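Local coordinates for protein phosphoenolpyruvate--glycerone phosphotransferase (PDB 3B48) that probably acts as the phosphoryl-donor subunit of a dihydroxyacetone kinase, relaying phosphoryl groups from phosphoenolpyruvate by way of histidine residues, at residues 13-19 with 38-42; 10-14 with 46-50. All coordinates share one frame; numbering follows the deposited sequence.

Interaction 1 (13-19 with 38-42); sequences HSKMITD and SLGGT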
# COMPACT_ATOMS: atom_id res chain seq x y z
N HIS B 13 -6.75 -1.75 -8.42
CA HIS B 13 -6.75 -2.64 -9.60
C HIS B 13 -6.49 -4.11 -9.25
O HIS B 13 -7.01 -4.99 -9.87
CB HIS B 13 -5.72 -2.21 -10.63
CG HIS B 13 -6.19 -1.12 -11.53
ND1 HIS B 13 -5.82 -1.04 -12.86
CD2 HIS B 13 -7.01 -0.07 -11.30
CE1 HIS B 13 -6.40 0.02 -13.40
NE2 HIS B 13 -7.12 0.62 -12.48
N SER B 14 -5.67 -4.35 -8.24
CA SER B 14 -5.16 -5.69 -7.93
C SER B 14 -5.95 -6.28 -6.78
O SER B 14 -6.00 -5.70 -5.70
CB SER B 14 -3.65 -5.60 -7.57
OG SER B 14 -3.10 -6.79 -7.02
N LYS B 15 -6.58 -7.43 -7.05
CA LYS B 15 -7.23 -8.24 -6.03
C LYS B 15 -6.15 -8.87 -5.16
O LYS B 15 -6.35 -9.08 -3.96
CB LYS B 15 -8.15 -9.31 -6.65
CG LYS B 15 -8.85 -10.21 -5.59
CD LYS B 15 -9.97 -11.10 -6.18
CE LYS B 15 -10.31 -12.34 -5.32
NZ LYS B 15 -11.09 -12.02 -4.07
N MSE B 16 -4.99 -9.17 -5.74
CA MSE B 16 -3.87 -9.64 -4.93
C MSE B 16 -3.49 -8.68 -3.79
O MSE B 16 -3.26 -9.11 -2.65
CB MSE B 16 -2.65 -9.90 -5.79
CG MSE B 16 -2.46 -11.31 -6.20
SE MSE B 16 -0.59 -11.49 -6.72
CE MSE B 16 -0.00 -12.72 -5.28
N ILE B 17 -3.41 -7.39 -4.12
CA ILE B 17 -3.08 -6.35 -3.12
C ILE B 17 -4.13 -6.32 -2.00
O ILE B 17 -3.78 -6.49 -0.82
CB ILE B 17 -2.86 -4.93 -3.75
CG1 ILE B 17 -1.62 -4.92 -4.65
CG2 ILE B 17 -2.78 -3.87 -2.67
CD1 ILE B 17 -1.37 -3.60 -5.41
N THR B 18 -5.40 -6.14 -2.33
CA THR B 18 -6.43 -6.01 -1.31
C THR B 18 -6.65 -7.27 -0.47
O THR B 18 -7.00 -7.16 0.72
CB THR B 18 -7.79 -5.52 -1.89
OG1 THR B 18 -8.32 -6.50 -2.79
CG2 THR B 18 -7.62 -4.22 -2.66
N ASP B 19 -6.51 -8.46 -1.08
CA ASP B 19 -6.58 -9.71 -0.32
C ASP B 19 -5.37 -9.77 0.63
O ASP B 19 -5.48 -10.14 1.78
CB ASP B 19 -6.51 -10.96 -1.24
CG ASP B 19 -7.77 -11.23 -2.05
OD1 ASP B 19 -8.89 -10.84 -1.70
OD2 ASP B 19 -7.62 -11.91 -3.07
N SER B 38 -12.04 -6.95 0.99
CA SER B 38 -11.12 -6.94 -0.13
C SER B 38 -11.90 -6.65 -1.41
O SER B 38 -12.63 -7.52 -1.92
CB SER B 38 -10.35 -8.26 -0.24
OG SER B 38 -9.56 -8.25 -1.42
N LEU B 39 -11.75 -5.43 -1.93
CA LEU B 39 -12.52 -5.03 -3.11
C LEU B 39 -11.70 -4.70 -4.35
O LEU B 39 -12.17 -4.00 -5.25
CB LEU B 39 -13.52 -3.90 -2.78
CG LEU B 39 -14.46 -4.10 -1.56
CD1 LEU B 39 -15.28 -2.87 -1.37
CD2 LEU B 39 -15.38 -5.33 -1.68
N GLY B 40 -10.49 -5.24 -4.42
CA GLY B 40 -9.67 -5.11 -5.62
C GLY B 40 -10.12 -5.94 -6.82
O GLY B 40 -10.69 -7.01 -6.68
N GLY B 41 -9.81 -5.45 -8.02
CA GLY B 41 -10.08 -6.19 -9.22
C GLY B 41 -11.43 -5.88 -9.82
O GLY B 41 -12.27 -5.21 -9.21
N THR B 42 -11.63 -6.34 -11.04
CA THR B 42 -12.94 -6.26 -11.64
C THR B 42 -13.79 -7.44 -11.13
O THR B 42 -13.30 -8.29 -10.39
CB THR B 42 -12.86 -6.31 -13.17
OG1 THR B 42 -12.51 -7.63 -13.59
CG2 THR B 42 -11.83 -5.27 -13.67
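The first turn of helix 15-27 meets the loop leaving strand 35-38 where T18 and D19 face S38 and G40; in the parallel alpha/beta fold of EIIA-Man proteins the contact joins the helix of the beta-alpha-beta crossover 6-11, 15-27, 35-38 to the end of its second strand and the loop that follows. T18 OG1 is the hub. Its chi1 of 65° sets the hydroxyl between the backbone N and the carbonyl carbon, facing the loop, where T18 OG1 accepts from G40 N at 3.0 Å with a bent N-H...O angle of 142°. T18 OG1 also pairs closely with S38 OG, 2.5 Å away, while T18 CG2 lies over G40 N and CA. S38 OG donates to D19 OD1 at 2.7 Å, coming from above the carboxylate plane, 46° out of it. The same D19 oxygen receives the end of K15, whose extended chain turns at its last torsion to form a weak salt bridge, K15 NZ to D19 OD1. These neighbours probably stabilise the negative charge of D19. Lower on K15, CB rests on the carbonyl oxygen of G40, with K15 CB to G40 O at 3.4 Å. At G40 a side chain would clash with S14 O and T18 OG1; G40 CA is 3.7 Å from S14 O, and G41 CA lies 3.4 Å from H13 O in a CA-H...O contact. D19 also packs on M16 of the second subunit. The helix start is fixed by its N-cap, I17 N donating to S14 OG at 3.0 Å.

Interaction 2 (10-14 with 46-50); sequences LVSHS and SLGSD
The backbone at H13 and the loop at G48 run roughly antiparallel, 157° apart end to end, and are joined by G48 N donating to H13 O at 3.1 Å, a nearly straight bond of 162° that lies in the carbonyl plane on a lone pair. The site is at the C-terminal ends of the strands of the parallel sheet, just past strand 6-11, where EIIA-Man relatives carry their phosphorylated histidine; H13 is probably its counterpart. Two CA-H...O contacts flank the bond, L47 CA to H13 O at 3.3 Å and H13 CA to G48 O at 3.5 Å. G48 then slides under the imidazole: its CA sits 3.7 Å from the centroid of the H13 ring and 12° off the normal, a CH-pi contact over one face. With CG anti to its own carbonyl carbon, the ring is swung over this glycine, and NE2 is tied to S75 OG of helix 75-84, so ring face and ring nitrogen are both engaged. Next to G48, S49 OG makes a weak bond to S12 O at 2.8 Å, while V11 CG1 stands 3.9 Å from S49 OG. S12 uses its side chain differently: S12 OG accepts from S14 N at 3.1 Å, an ST turn just before the helix, and also hydrogen-bonds D72 OD2. Beyond the H13 carbonyl, L47 turns its end to S14 and packs on Q27 of the second subunit, while H13 packs on M24 of that subunit. The methyl CD2 of L47 does the touching, lying 3.9 Å from S14 CA.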
# COMPACT_ATOMS: atom_id res chain seq x y z
N LEU B 10 -11.20 -1.61 0.78
CA LEU B 10 -9.92 -1.56 0.12
C LEU B 10 -10.14 -1.71 -1.39
O LEU B 10 -10.48 -2.80 -1.87
CB LEU B 10 -9.03 -2.73 0.60
CG LEU B 10 -8.82 -2.90 2.12
CD1 LEU B 10 -8.16 -4.24 2.38
CD2 LEU B 10 -7.94 -1.80 2.58
N VAL B 11 -9.92 -0.61 -2.11
CA VAL B 11 -10.08 -0.57 -3.58
C VAL B 11 -8.72 -0.50 -4.32
O VAL B 11 -7.84 0.23 -3.94
CB VAL B 11 -11.01 0.58 -4.00
CG1 VAL B 11 -11.41 0.42 -5.46
CG2 VAL B 11 -12.23 0.60 -3.04
N SER B 12 -8.57 -1.33 -5.34
CA SER B 12 -7.33 -1.35 -6.09
C SER B 12 -7.64 -1.92 -7.45
O SER B 12 -8.68 -2.52 -7.60
CB SER B 12 -6.29 -2.24 -5.36
OG SER B 12 -5.04 -2.27 -6.02
N HIS B 13 -6.75 -1.75 -8.42
CA HIS B 13 -6.75 -2.64 -9.60
C HIS B 13 -6.49 -4.11 -9.25
O HIS B 13 -7.01 -4.99 -9.87
CB HIS B 13 -5.72 -2.21 -10.63
CG HIS B 13 -6.19 -1.12 -11.53
ND1 HIS B 13 -5.82 -1.04 -12.86
CD2 HIS B 13 -7.01 -0.07 -11.30
CE1 HIS B 13 -6.40 0.02 -13.40
NE2 HIS B 13 -7.12 0.62 -12.48
N SER B 14 -5.67 -4.35 -8.24
CA SER B 14 -5.16 -5.69 -7.93
C SER B 14 -5.95 -6.28 -6.78
O SER B 14 -6.00 -5.70 -5.70
CB SER B 14 -3.65 -5.60 -7.57
OG SER B 14 -3.10 -6.79 -7.02
N SER B 46 -9.85 -9.67 -12.71
CA SER B 46 -8.97 -8.91 -13.61
C SER B 46 -8.42 -7.63 -12.98
O SER B 46 -9.04 -7.10 -12.06
CB SER B 46 -9.70 -8.53 -14.89
OG SER B 46 -9.66 -9.60 -15.80
N LEU B 47 -7.28 -7.16 -13.48
CA LEU B 47 -6.72 -5.87 -13.03
C LEU B 47 -7.64 -4.74 -13.48
O LEU B 47 -7.87 -4.57 -14.68
CB LEU B 47 -5.28 -5.65 -13.56
CG LEU B 47 -4.15 -6.49 -12.92
CD1 LEU B 47 -2.95 -6.69 -13.87
CD2 LEU B 47 -3.70 -5.93 -11.59
N GLY B 48 -8.19 -4.00 -12.52
CA GLY B 48 -9.13 -2.92 -12.81
C GLY B 48 -10.04 -2.68 -11.63
O GLY B 48 -9.98 -3.40 -10.63
N SER B 49 -10.89 -1.66 -11.69
CA SER B 49 -11.78 -1.43 -10.57
C SER B 49 -13.25 -1.29 -10.96
O SER B 49 -13.55 -0.78 -12.02
CB SER B 49 -11.31 -0.22 -9.76
OG SER B 49 -10.14 -0.61 -9.05
N ASP B 50 -14.14 -1.76 -10.08
CA ASP B 50 -15.58 -1.69 -10.29
C ASP B 50 -16.21 -0.98 -9.10
O ASP B 50 -16.12 -1.47 -7.97
CB ASP B 50 -16.18 -3.10 -10.45
CG ASP B 50 -17.65 -3.09 -10.86
OD1 ASP B 50 -18.24 -1.99 -10.92
OD2 ASP B 50 -18.22 -4.17 -11.13

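In the fold
From the N terminus, strand 6-11 runs into the turn at residues 12-14, whose H13 and S14 serve both contacts, and then into helix 15-27. Interaction 1 closes the loop through that helix and strand 35-38; interaction 2 closes the longer one, from 10-14 to 46-50 just before helix 51-60. Since 38-42 comes before 46-50, the shorter closure largely nests within the longer. Centres about 5 Å apart, the two are knit by probable backbone bonds, L39 N to L10 O and G41 N to S12 O. Together they tie the end of strand 6-11, the helix start and the long loop together at the C-terminal end of the sheet, beside the second subunit.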